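PDB 5N9X: adenylation domain from Streptomyces sp., which belongs to the ANL clan of AMP-binding enzymes and holds adenosine-5'-triphosphate and threonine bound beside each other in its model. Local coordinates for residues V65-M75 against S114-P123; G250-F261 against E277-L288. All coordinates share one frame; numbering follows the deposited sequence.

Interaction 1: V65-M75 against S114-P123; sequences VRKGDRVALRM and SQVVALVGDP
Arg70 reaches across to the end of helix 104-114 and grips the carbonyl of Ser114 side-on, with NE and NH2. NE makes the shorter bond, 2.6 Å to Ser114 O, lying in the carbonyl plane, while NH2 reaches the same oxygen from above that plane at 2.9 Å. The bend at chi3 (-73°) turns the guanidinium so that Ser114 O sits in its plane, and two N-H groups on one acceptor fix its rotation. A water joins Arg70 N to Gln115 O beside this grip.

Val117 sets its two methyls on different partners: CG1 lies 3.7 Å from CG of the Asp69 carboxylate, the two side chains meeting at about a right angle, and CG2 faces CG2 of both Val65 and Val71. Asp69 itself is turned back to accept from Arg66 N, which braces the type II turn from Arg66 to Asp69.

Strands 70-74 and 118-121 are the central neighbours of a four-stranded parallel sheet, with 94-97 beyond the first and 133-134 beyond the second. The backbone bond from Val120 N to Ala72 O is 2.7 Å, and Arg74 N answers to Val120 O.

On one face Val120 is the meeting point. Its CG2 lies 3.7 Å from Val71 CG1, its CB is near Leu73 CD1, and CG1 receives the Met75 methyl CE at 3.5 Å. Helices 79-90 and 136-141 pack on this side. The other face carries Ala72, whose CB fits against Leu119 CG at 3.7 Å and also meets Val116 CG2.

Arg74, extended with CG anti to the backbone N (chi1 -175°), runs out beyond Gly121, where NH1 donates to Asp122 O at 3.0 Å. Asp122 and Pro123 are poorly ordered, so this bond is less certain than those between the strands.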
loop_
_atom_site.group_PDB
_atom_site.type_symbol
_atom_site.label_atom_id
_atom_site.label_comp_id
_atom_site.label_asym_id
_atom_site.label_seq_id
_atom_site.Cartn_x
_atom_site.Cartn_y
_atom_site.Cartn_z
ATOM N N VAL A 65 -5.065 28.386 -6.526
ATOM C CA VAL A 65 -5.286 26.973 -6.768
ATOM C C VAL A 65 -6.740 26.815 -7.193
ATOM O O VAL A 65 -7.627 27.426 -6.590
ATOM C CB VAL A 65 -4.981 26.134 -5.531
ATOM C CG1 VAL A 65 -5.439 24.714 -5.745
ATOM C CG2 VAL A 65 -3.491 26.198 -5.219
ATOM N N ARG A 66 -6.985 26.028 -8.237
ATOM C CA ARG A 66 -8.339 25.839 -8.758
ATOM C C ARG A 66 -8.760 24.371 -8.748
ATOM O O ARG A 66 -7.918 23.481 -8.672
ATOM C CB ARG A 66 -8.438 26.391 -10.181
ATOM C CG ARG A 66 -8.596 27.889 -10.221
ATOM C CD ARG A 66 -9.607 28.323 -9.181
ATOM N NE ARG A 66 -9.750 29.770 -9.115
ATOM C CZ ARG A 66 -9.033 30.556 -8.324
ATOM N NH1 ARG A 66 -8.117 30.035 -7.516
ATOM N NH2 ARG A 66 -9.238 31.862 -8.339
ATOM N N LYS A 67 -10.063 24.120 -8.834
ATOM C CA LYS A 67 -10.552 22.749 -8.971
ATOM C C LYS A 67 -9.810 22.041 -10.115
ATOM O O LYS A 67 -9.498 22.652 -11.135
ATOM C CB LYS A 67 -12.065 22.738 -9.207
ATOM C CG LYS A 67 -12.638 21.386 -9.623
ATOM C CD LYS A 67 -14.099 21.252 -9.202
ATOM C CE LYS A 67 -15.033 21.986 -10.162
ATOM N NZ LYS A 67 -14.906 21.443 -11.551
ATOM N N GLY A 68 -9.480 20.767 -9.931
ATOM C CA GLY A 68 -8.778 20.024 -10.970
ATOM C C GLY A 68 -7.287 20.293 -10.998
ATOM O O GLY A 68 -6.563 19.687 -11.771
ATOM N N ASP A 69 -6.820 21.205 -10.155
ATOM C CA ASP A 69 -5.386 21.435 -10.001
ATOM C C ASP A 69 -4.716 20.386 -9.111
ATOM O O ASP A 69 -5.369 19.687 -8.329
ATOM C CB ASP A 69 -5.112 22.823 -9.411
ATOM C CG ASP A 69 -5.191 23.937 -10.454
ATOM O OD1 ASP A 69 -5.217 23.636 -11.672
ATOM O OD2 ASP A 69 -5.210 25.118 -10.037
ATOM N N ARG A 70 -3.392 20.331 -9.206
ATOM C CA ARG A 70 -2.628 19.306 -8.541
ATOM C C ARG A 70 -1.613 19.981 -7.626
ATOM O O ARG A 70 -0.837 20.829 -8.068
ATOM C CB ARG A 70 -1.966 18.401 -9.584
ATOM C CG ARG A 70 -3.002 17.670 -10.432
ATOM C CD ARG A 70 -2.404 16.483 -11.122
ATOM N NE ARG A 70 -1.512 16.683 -12.251
ATOM C CZ ARG A 70 -1.861 16.514 -13.528
ATOM N NH1 ARG A 70 -3.072 16.079 -13.849
ATOM N NH2 ARG A 70 -0.967 16.710 -14.491
ATOM N N VAL A 71 -1.646 19.647 -6.338
ATOM C CA VAL A 71 -0.759 20.307 -5.401
ATOM C C VAL A 71 0.106 19.301 -4.652
ATOM O O VAL A 71 -0.398 18.348 -4.048
ATOM C CB VAL A 71 -1.539 21.181 -4.399
ATOM C CG1 VAL A 71 -0.566 21.894 -3.494
ATOM C CG2 VAL A 71 -2.389 22.212 -5.137
ATOM N N ALA A 72 1.417 19.524 -4.697
ATOM C CA ALA A 72 2.356 18.658 -4.010
ATOM C C ALA A 72 2.240 18.841 -2.512
ATOM O O ALA A 72 2.018 19.952 -2.031
ATOM C CB ALA A 72 3.762 18.933 -4.452
ATOM N N LEU A 73 2.405 17.746 -1.779
ATOM C CA LEU A 73 2.426 17.813 -0.329
ATOM C C LEU A 73 3.699 17.151 0.154
ATOM O O LEU A 73 3.937 15.980 -0.124
ATOM C CB LEU A 73 1.190 17.144 0.287
ATOM C CG LEU A 73 1.209 17.090 1.821
ATOM C CD1 LEU A 73 1.084 18.502 2.392
ATOM C CD2 LEU A 73 0.118 16.187 2.401
ATOM N N ARG A 74 4.527 17.908 0.865
ATOM C CA ARG A 74 5.795 17.377 1.374
ATOM C C ARG A 74 6.011 17.734 2.850
ATOM O O ARG A 74 6.538 18.805 3.165
ATOM C CB ARG A 74 6.963 17.891 0.526
ATOM C CG ARG A 74 8.277 17.298 0.928
ATOM C CD ARG A 74 9.428 17.888 0.143
ATOM N NE ARG A 74 10.653 17.128 0.378
ATOM C CZ ARG A 74 11.420 17.242 1.463
ATOM N NH1 ARG A 74 11.099 18.080 2.437
ATOM N NH2 ARG A 74 12.516 16.510 1.577
ATOM N N MET A 75 5.584 16.833 3.738
ATOM C CA MET A 75 5.570 17.068 5.182
ATOM C C MET A 75 5.694 15.778 5.976
ATOM O O MET A 75 5.165 14.752 5.586
ATOM C CB MET A 75 4.271 17.743 5.640
ATOM C CG MET A 75 3.999 19.128 5.151
ATOM S SD MET A 75 2.898 19.946 6.322
ATOM C CE MET A 75 1.931 20.939 5.197
ATOM N N SER A 114 4.003 15.448 -12.627
ATOM C CA SER A 114 2.633 15.694 -12.233
ATOM C C SER A 114 2.205 17.135 -12.504
ATOM O O SER A 114 1.011 17.454 -12.468
ATOM C CB SER A 114 2.440 15.344 -10.760
ATOM O OG SER A 114 3.305 16.111 -9.958
ATOM N N GLN A 115 3.176 17.992 -12.795
ATOM C CA GLN A 115 2.891 19.396 -13.100
ATOM C C GLN A 115 2.051 20.030 -12.001
ATOM O O GLN A 115 0.915 20.450 -12.240
ATOM C CB GLN A 115 2.159 19.546 -14.451
ATOM C CG GLN A 115 2.694 18.705 -15.627
ATOM C CD GLN A 115 1.627 18.471 -16.702
ATOM O OE1 GLN A 115 0.849 17.516 -16.625
ATOM N NE2 GLN A 115 1.584 19.349 -17.702
ATOM N N VAL A 116 2.581 20.082 -10.788
ATOM C CA VAL A 116 1.807 20.701 -9.722
ATOM C C VAL A 116 1.876 22.232 -9.804
ATOM O O VAL A 116 2.914 22.791 -10.120
ATOM C CB VAL A 116 2.262 20.211 -8.322
ATOM C CG1 VAL A 116 2.103 18.708 -8.218
ATOM C CG2 VAL A 116 3.695 20.604 -8.059
ATOM N N VAL A 117 0.745 22.886 -9.547
ATOM C CA VAL A 117 0.644 24.342 -9.541
ATOM C C VAL A 117 1.236 24.972 -8.291
ATOM O O VAL A 117 1.392 26.186 -8.231
ATOM C CB VAL A 117 -0.809 24.801 -9.646
ATOM C CG1 VAL A 117 -1.510 24.056 -10.739
ATOM C CG2 VAL A 117 -1.539 24.566 -8.324
ATOM N N ALA A 118 1.529 24.144 -7.286
ATOM C CA ALA A 118 2.033 24.615 -5.999
ATOM C C ALA A 118 2.571 23.462 -5.168
ATOM O O ALA A 118 2.334 22.309 -5.497
ATOM C CB ALA A 118 0.938 25.328 -5.243
ATOM N N LEU A 119 3.275 23.778 -4.083
ATOM C CA LEU A 119 3.690 22.755 -3.123
ATOM C C LEU A 119 3.325 23.169 -1.682
ATOM O O LEU A 119 3.456 24.339 -1.310
ATOM C CB LEU A 119 5.193 22.487 -3.254
ATOM C CG LEU A 119 5.750 21.303 -2.454
ATOM C CD1 LEU A 119 6.856 20.606 -3.231
ATOM C CD2 LEU A 119 6.269 21.727 -1.085
ATOM N N VAL A 120 2.856 22.222 -0.876
ATOM C CA VAL A 120 2.580 22.515 0.525
ATOM C C VAL A 120 3.538 21.750 1.422
ATOM O O VAL A 120 3.691 20.535 1.281
ATOM C CB VAL A 120 1.129 22.171 0.917
ATOM C CG1 VAL A 120 0.846 22.627 2.334
ATOM C CG2 VAL A 120 0.158 22.837 -0.021
ATOM N N GLY A 121 4.166 22.469 2.353
ATOM C CA GLY A 121 5.222 21.927 3.202
ATOM C C GLY A 121 6.518 22.614 2.804
ATOM O O GLY A 121 6.476 23.497 1.950
ATOM N N ASP A 122 7.662 22.247 3.381
ATOM C CA ASP A 122 8.911 22.778 2.842
ATOM C C ASP A 122 9.596 21.771 1.934
ATOM O O ASP A 122 9.478 20.582 2.111
ATOM C CB ASP A 122 9.884 23.194 3.933
ATOM C CG ASP A 122 10.944 24.126 3.411
ATOM O OD1 ASP A 122 12.127 23.718 3.364
ATOM O OD2 ASP A 122 10.578 25.254 3.015
ATOM N N PRO A 123 10.268 22.266 0.898
ATOM C CA PRO A 123 11.104 21.466 0.002
ATOM C C PRO A 123 12.446 21.094 0.621
ATOM O O PRO A 123 13.508 21.489 0.095
ATOM C CB PRO A 123 11.321 22.407 -1.186
ATOM C CG PRO A 123 10.806 23.785 -0.708
ATOM C CD PRO A 123 9.730 23.440 0.195
HETATM O O HOH W 1 -1.857 20.884 -11.562
#

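Interaction 2: G250-F261 against E277-L288; sequences GITVLNQTPTAF and ELRYVVFGGEKL. With ATP (adenosine-5'-triphosphate), chain D; THR (threonine), chain C.
Phe283 drives its ring edge into the face of Phe261, an edge-to-face pair with planes 79° apart and centroids 4.7 Å apart. Phe261 CG is anti to its backbone N (chi1 173°), which brings the ring from the helix down onto the strand. Among the other apolar contacts, Leu254 and Val281 lie side by side, and Pro258 CG rests 3.7 Å from Leu288 CD1.

Backbone bonds join strands 253-256 and 280-284 in parallel, the two ends of a beta-alpha-beta crossover through helix 258-271. Thr252 O takes two donors, Arg279 N and Tyr280 N, each at 2.8 Å.

The side-chain polar contact lies at the helix start. Glu286 OE1 accepts from Thr259 OG1 at 2.6 Å through its syn lone pair and from Thr259 N at 3.1 Å. Thr257, the N-cap, accepts from Ala260 N.

Past the strand, Glu286 O lies 3.0 Å from ATP N1, and Gly285 N lies 3.1 Å from ATP N7. With its carboxylate gripped twice at the helix N terminus, where the dipole would probably stabilise negative charge, Glu286 anchors the adenine-lining loop to the crossover helix.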
loop_
_atom_site.group_PDB
_atom_site.type_symbol
_atom_site.label_atom_id
_atom_site.label_comp_id
_atom_site.label_asym_id
_atom_site.label_seq_id
_atom_site.Cartn_x
_atom_site.Cartn_y
_atom_site.Cartn_z
ATOM N N GLY A 250 -4.487 2.271 22.278
ATOM C CA GLY A 250 -5.754 1.542 22.206
ATOM C C GLY A 250 -6.288 1.250 20.812
ATOM O O GLY A 250 -7.496 1.227 20.588
ATOM N N ILE A 251 -5.379 1.031 19.870
ATOM C CA ILE A 251 -5.746 0.807 18.482
ATOM C C ILE A 251 -6.682 -0.388 18.277
ATOM O O ILE A 251 -6.456 -1.475 18.808
ATOM C CB ILE A 251 -4.464 0.660 17.644
ATOM C CG1 ILE A 251 -3.824 2.043 17.502
ATOM C CG2 ILE A 251 -4.748 0.063 16.275
ATOM C CD1 ILE A 251 -2.368 2.003 17.541
ATOM N N THR A 252 -7.754 -0.165 17.525
ATOM C CA THR A 252 -8.724 -1.213 17.223
ATOM C C THR A 252 -8.596 -1.718 15.766
ATOM O O THR A 252 -9.022 -2.830 15.445
ATOM C CB THR A 252 -10.174 -0.718 17.478
ATOM O OG1 THR A 252 -10.474 0.363 16.594
ATOM C CG2 THR A 252 -10.338 -0.228 18.918
ATOM N N VAL A 253 -8.032 -0.893 14.887
ATOM C CA VAL A 253 -7.889 -1.265 13.481
ATOM C C VAL A 253 -6.445 -1.085 13.029
ATOM O O VAL A 253 -5.994 0.034 12.775
ATOM C CB VAL A 253 -8.824 -0.441 12.558
ATOM C CG1 VAL A 253 -8.637 -0.864 11.100
ATOM C CG2 VAL A 253 -10.293 -0.612 12.987
ATOM N N LEU A 254 -5.712 -2.187 12.947
ATOM C CA LEU A 254 -4.311 -2.116 12.562
ATOM C C LEU A 254 -4.125 -2.633 11.123
ATOM O O LEU A 254 -4.595 -3.727 10.773
ATOM C CB LEU A 254 -3.439 -2.891 13.571
ATOM C CG LEU A 254 -1.971 -3.093 13.158
ATOM C CD1 LEU A 254 -1.239 -1.786 13.099
ATOM C CD2 LEU A 254 -1.276 -3.994 14.141
ATOM N N ASN A 255 -3.466 -1.817 10.296
ATOM C CA ASN A 255 -3.072 -2.176 8.917
ATOM C C ASN A 255 -1.576 -2.437 8.781
ATOM O O ASN A 255 -0.754 -1.625 9.171
ATOM C CB ASN A 255 -3.478 -1.072 7.934
ATOM C CG ASN A 255 -4.973 -0.980 7.747
ATOM O OD1 ASN A 255 -5.547 -1.711 6.937
ATOM N ND2 ASN A 255 -5.614 -0.082 8.487
ATOM N N GLN A 256 -1.227 -3.571 8.199
ATOM C CA GLN A 256 0.165 -4.009 8.133
ATOM C C GLN A 256 0.450 -4.690 6.803
ATOM O O GLN A 256 -0.396 -5.375 6.253
ATOM C CB GLN A 256 0.480 -4.979 9.284
ATOM C CG GLN A 256 0.554 -4.395 10.689
ATOM C CD GLN A 256 1.879 -3.707 10.968
ATOM O OE1 GLN A 256 2.813 -4.324 11.488
ATOM N NE2 GLN A 256 1.971 -2.424 10.620
ATOM N N THR A 257 1.651 -4.521 6.280
ATOM C CA THR A 257 2.098 -5.467 5.279
ATOM C C THR A 257 2.477 -6.741 6.014
ATOM O O THR A 257 2.702 -6.714 7.213
ATOM C CB THR A 257 3.256 -4.946 4.478
ATOM O OG1 THR A 257 4.340 -4.720 5.368
ATOM C CG2 THR A 257 2.856 -3.654 3.776
ATOM N N PRO A 258 2.507 -7.872 5.299
ATOM C CA PRO A 258 2.947 -9.078 6.004
ATOM C C PRO A 258 4.361 -8.945 6.589
ATOM O O PRO A 258 4.551 -9.377 7.723
ATOM C CB PRO A 258 2.857 -10.162 4.922
ATOM C CG PRO A 258 1.687 -9.682 4.054
ATOM C CD PRO A 258 1.884 -8.176 3.999
ATOM N N THR A 259 5.298 -8.331 5.881
ATOM C CA THR A 259 6.646 -8.100 6.407
ATOM C C THR A 259 6.629 -7.333 7.728
ATOM O O THR A 259 7.307 -7.709 8.691
ATOM C CB THR A 259 7.510 -7.315 5.388
ATOM O OG1 THR A 259 7.589 -8.067 4.177
ATOM C CG2 THR A 259 8.922 -7.040 5.927
ATOM N N ALA A 260 5.842 -6.262 7.769
ATOM C CA ALA A 260 5.703 -5.436 8.960
ATOM C C ALA A 260 5.080 -6.216 10.123
ATOM O O ALA A 260 5.524 -6.091 11.269
ATOM C CB ALA A 260 4.868 -4.194 8.638
ATOM N N PHE A 261 4.049 -7.002 9.813
ATOM C CA PHE A 261 3.339 -7.806 10.799
ATOM C C PHE A 261 4.206 -8.948 11.376
ATOM O O PHE A 261 4.107 -9.268 12.548
ATOM C CB PHE A 261 2.050 -8.371 10.177
ATOM C CG PHE A 261 1.330 -9.355 11.051
ATOM C CD1 PHE A 261 0.455 -8.912 12.042
ATOM C CD2 PHE A 261 1.511 -10.726 10.875
ATOM C CE1 PHE A 261 -0.222 -9.814 12.865
ATOM C CE2 PHE A 261 0.853 -11.635 11.688
ATOM C CZ PHE A 261 -0.023 -11.171 12.699
ATOM N N GLU A 277 -7.823 -4.532 22.883
ATOM C CA GLU A 277 -8.633 -3.594 22.114
ATOM C C GLU A 277 -8.602 -3.821 20.593
ATOM O O GLU A 277 -9.482 -3.314 19.876
ATOM C CB GLU A 277 -8.200 -2.159 22.436
ATOM C CG GLU A 277 -8.246 -1.836 23.926
ATOM C CD GLU A 277 -8.349 -0.354 24.199
ATOM O OE1 GLU A 277 -9.410 0.230 23.896
ATOM O OE2 GLU A 277 -7.386 0.220 24.740
ATOM N N LEU A 278 -7.605 -4.557 20.096
ATOM C CA LEU A 278 -7.525 -4.830 18.651
ATOM C C LEU A 278 -8.751 -5.584 18.117
ATOM O O LEU A 278 -9.062 -6.689 18.574
ATOM C CB LEU A 278 -6.262 -5.630 18.302
ATOM C CG LEU A 278 -5.237 -4.918 17.405
ATOM C CD1 LEU A 278 -4.103 -5.838 16.982
ATOM C CD2 LEU A 278 -5.930 -4.342 16.199
ATOM N N ARG A 279 -9.443 -4.979 17.152
ATOM C CA ARG A 279 -10.606 -5.618 16.538
ATOM C C ARG A 279 -10.253 -6.180 15.177
ATOM O O ARG A 279 -10.711 -7.252 14.819
ATOM C CB ARG A 279 -11.793 -4.642 16.409
ATOM C CG ARG A 279 -12.240 -3.993 17.694
ATOM C CD ARG A 279 -13.233 -2.869 17.419
ATOM N NE ARG A 279 -14.500 -3.382 16.912
ATOM C CZ ARG A 279 -15.012 -3.104 15.711
ATOM N NH1 ARG A 279 -14.352 -2.315 14.856
ATOM N NH2 ARG A 279 -16.179 -3.634 15.348
ATOM N N TYR A 280 -9.434 -5.455 14.422
ATOM C CA TYR A 280 -9.036 -5.909 13.085
ATOM C C TYR A 280 -7.559 -5.727 12.820
ATOM O O TYR A 280 -6.991 -4.682 13.105
ATOM C CB TYR A 280 -9.791 -5.153 11.987
ATOM C CG TYR A 280 -11.270 -5.394 11.879
ATOM C CD1 TYR A 280 -11.763 -6.515 11.221
ATOM C CD2 TYR A 280 -12.176 -4.469 12.382
ATOM C CE1 TYR A 280 -13.137 -6.731 11.091
ATOM C CE2 TYR A 280 -13.537 -4.652 12.260
ATOM C CZ TYR A 280 -14.024 -5.789 11.616
ATOM O OH TYR A 280 -15.390 -5.971 11.498
ATOM N N VAL A 281 -6.939 -6.737 12.248
ATOM C CA VAL A 281 -5.660 -6.525 11.601
ATOM C C VAL A 281 -5.865 -6.817 10.119
ATOM O O VAL A 281 -6.301 -7.883 9.761
ATOM C CB VAL A 281 -4.552 -7.391 12.182
ATOM C CG1 VAL A 281 -3.191 -6.831 11.794
ATOM C CG2 VAL A 281 -4.676 -7.434 13.691
ATOM N N VAL A 282 -5.570 -5.840 9.277
ATOM C CA VAL A 282 -5.791 -5.953 7.849
ATOM C C VAL A 282 -4.443 -6.028 7.203
ATOM O O VAL A 282 -3.590 -5.211 7.499
ATOM C CB VAL A 282 -6.602 -4.746 7.279
ATOM C CG1 VAL A 282 -6.545 -4.713 5.764
ATOM C CG2 VAL A 282 -8.033 -4.791 7.744
ATOM N N PHE A 283 -4.246 -7.016 6.339
ATOM C CA PHE A 283 -2.993 -7.168 5.619
ATOM C C PHE A 283 -3.173 -6.678 4.208
ATOM O O PHE A 283 -4.226 -6.916 3.597
ATOM C CB PHE A 283 -2.541 -8.634 5.589
ATOM C CG PHE A 283 -2.407 -9.254 6.946
ATOM C CD1 PHE A 283 -3.525 -9.747 7.611
ATOM C CD2 PHE A 283 -1.169 -9.351 7.558
ATOM C CE1 PHE A 283 -3.412 -10.332 8.867
ATOM C CE2 PHE A 283 -1.045 -9.948 8.821
ATOM C CZ PHE A 283 -2.165 -10.437 9.473
ATOM N N GLY A 284 -2.144 -6.042 3.664
ATOM C CA GLY A 284 -2.154 -5.726 2.253
ATOM C C GLY A 284 -0.784 -5.581 1.638
ATOM O O GLY A 284 0.190 -5.297 2.321
ATOM N N GLY A 285 -0.716 -5.769 0.329
ATOM C CA GLY A 285 0.440 -5.324 -0.419
ATOM C C GLY A 285 1.442 -6.404 -0.755
ATOM O O GLY A 285 2.296 -6.186 -1.601
ATOM N N GLU A 286 1.367 -7.548 -0.079
ATOM C CA GLU A 286 2.298 -8.647 -0.315
ATOM C C GLU A 286 1.554 -9.940 -0.209
ATOM O O GLU A 286 0.449 -9.964 0.326
ATOM C CB GLU A 286 3.453 -8.657 0.690
ATOM C CG GLU A 286 4.109 -7.325 0.882
ATOM C CD GLU A 286 5.414 -7.416 1.639
ATOM O OE1 GLU A 286 5.438 -7.974 2.762
ATOM O OE2 GLU A 286 6.419 -6.905 1.101
ATOM N N LYS A 287 2.178 -11.012 -0.690
ATOM C CA LYS A 287 1.634 -12.359 -0.567
ATOM C C LYS A 287 1.700 -12.805 0.888
ATOM O O LYS A 287 2.780 -12.878 1.459
ATOM C CB LYS A 287 2.404 -13.322 -1.468
ATOM C CG LYS A 287 1.873 -14.742 -1.515
ATOM C CD LYS A 287 2.954 -15.701 -2.025
ATOM C CE LYS A 287 2.456 -17.146 -2.095
ATOM N NZ LYS A 287 2.360 -17.630 -3.512
ATOM N N LEU A 288 0.556 -13.087 1.497
ATOM C CA LEU A 288 0.540 -13.481 2.905
ATOM C C LEU A 288 0.574 -15.016 3.035
ATOM O O LEU A 288 -0.362 -15.695 2.611
ATOM C CB LEU A 288 -0.691 -12.879 3.605
ATOM C CG LEU A 288 -0.926 -13.101 5.107
ATOM C CD1 LEU A 288 0.088 -12.355 5.990
ATOM C CD2 LEU A 288 -2.363 -12.745 5.524
HETATM P PG ATP D . 3.048 -1.197 -9.716
HETATM O O1G ATP D . 2.677 -2.458 -10.488
HETATM O O2G ATP D . 4.099 -0.359 -10.376
HETATM O O3G ATP D . 1.869 -0.326 -9.318
HETATM P PB ATP D . 3.148 -2.299 -7.007
HETATM O O1B ATP D . 2.735 -3.701 -7.466
HETATM O O2B ATP D . 3.921 -2.124 -5.739
HETATM O O3B ATP D . 3.842 -1.675 -8.344
HETATM P PA ATP D . 0.895 -1.285 -5.747
HETATM O O1A ATP D . -0.461 -0.964 -6.328
HETATM O O2A ATP D . 1.380 -0.470 -4.553
HETATM O O3A ATP D . 1.950 -1.239 -6.943
HETATM O "O5'" ATP D . 1.083 -2.872 -5.401
HETATM C "C5'" ATP D . 0.128 -3.894 -5.687
HETATM C "C4'" ATP D . 0.838 -5.231 -5.912
HETATM O "O4'" ATP D . 1.111 -5.884 -4.681
HETATM C "C3'" ATP D . 0.084 -6.213 -6.791
HETATM O "O3'" ATP D . 0.734 -6.216 -8.057
HETATM C "C2'" ATP D . 0.234 -7.560 -6.130
HETATM O "O2'" ATP D . 1.220 -8.300 -6.844
HETATM C "C1'" ATP D . 0.773 -7.276 -4.744
HETATM N N9 ATP D . -0.241 -7.569 -3.684
HETATM C C8 ATP D . -1.028 -6.651 -3.079
HETATM N N7 ATP D . -1.846 -7.200 -2.152
HETATM C C5 ATP D . -1.580 -8.518 -2.138
HETATM C C6 ATP D . -2.094 -9.678 -1.376
HETATM N N6 ATP D . -3.059 -9.509 -0.452
HETATM N N1 ATP D . -1.575 -10.892 -1.647
HETATM C C2 ATP D . -0.632 -11.037 -2.600
HETATM N N3 ATP D . -0.096 -10.035 -3.332
HETATM C C4 ATP D . -0.527 -8.762 -3.152
HETATM N N THR C . -2.604 -0.835 -2.430
HETATM C CA THR C . -1.486 -1.352 -1.627
HETATM C C THR C . -0.459 -1.862 -2.597
HETATM O O THR C . 0.702 -2.226 -2.325
HETATM C CB THR C . -1.897 -2.503 -0.679
HETATM O OG1 THR C . -2.659 -3.489 -1.405
HETATM C CG2 THR C . -2.709 -1.963 0.492
HETATM O OXT THR C . -0.903 -1.916 -3.736
#

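From the N terminus, strand 70-74 comes first; the chain then passes through helix 79-90, strand 94-97 and helix 104-114 before 114-123 returns beside it, so interaction 1 closes a loop of 38 residues within the small parallel sheet. Interaction 2 opens well after that, and closes a shorter loop of 15 residues, mostly helix, between neighbouring strands of the large mixed sheet. The two contacts follow in series, neither nested nor crossed. The centres of interaction 1 and interaction 2 are about 31 Å apart, on opposite sides of the chain's centre. Interaction 2 contributes Gly285, Glu286 and Lys287 to the ATP pocket, and Gly285 also to the threonine pocket.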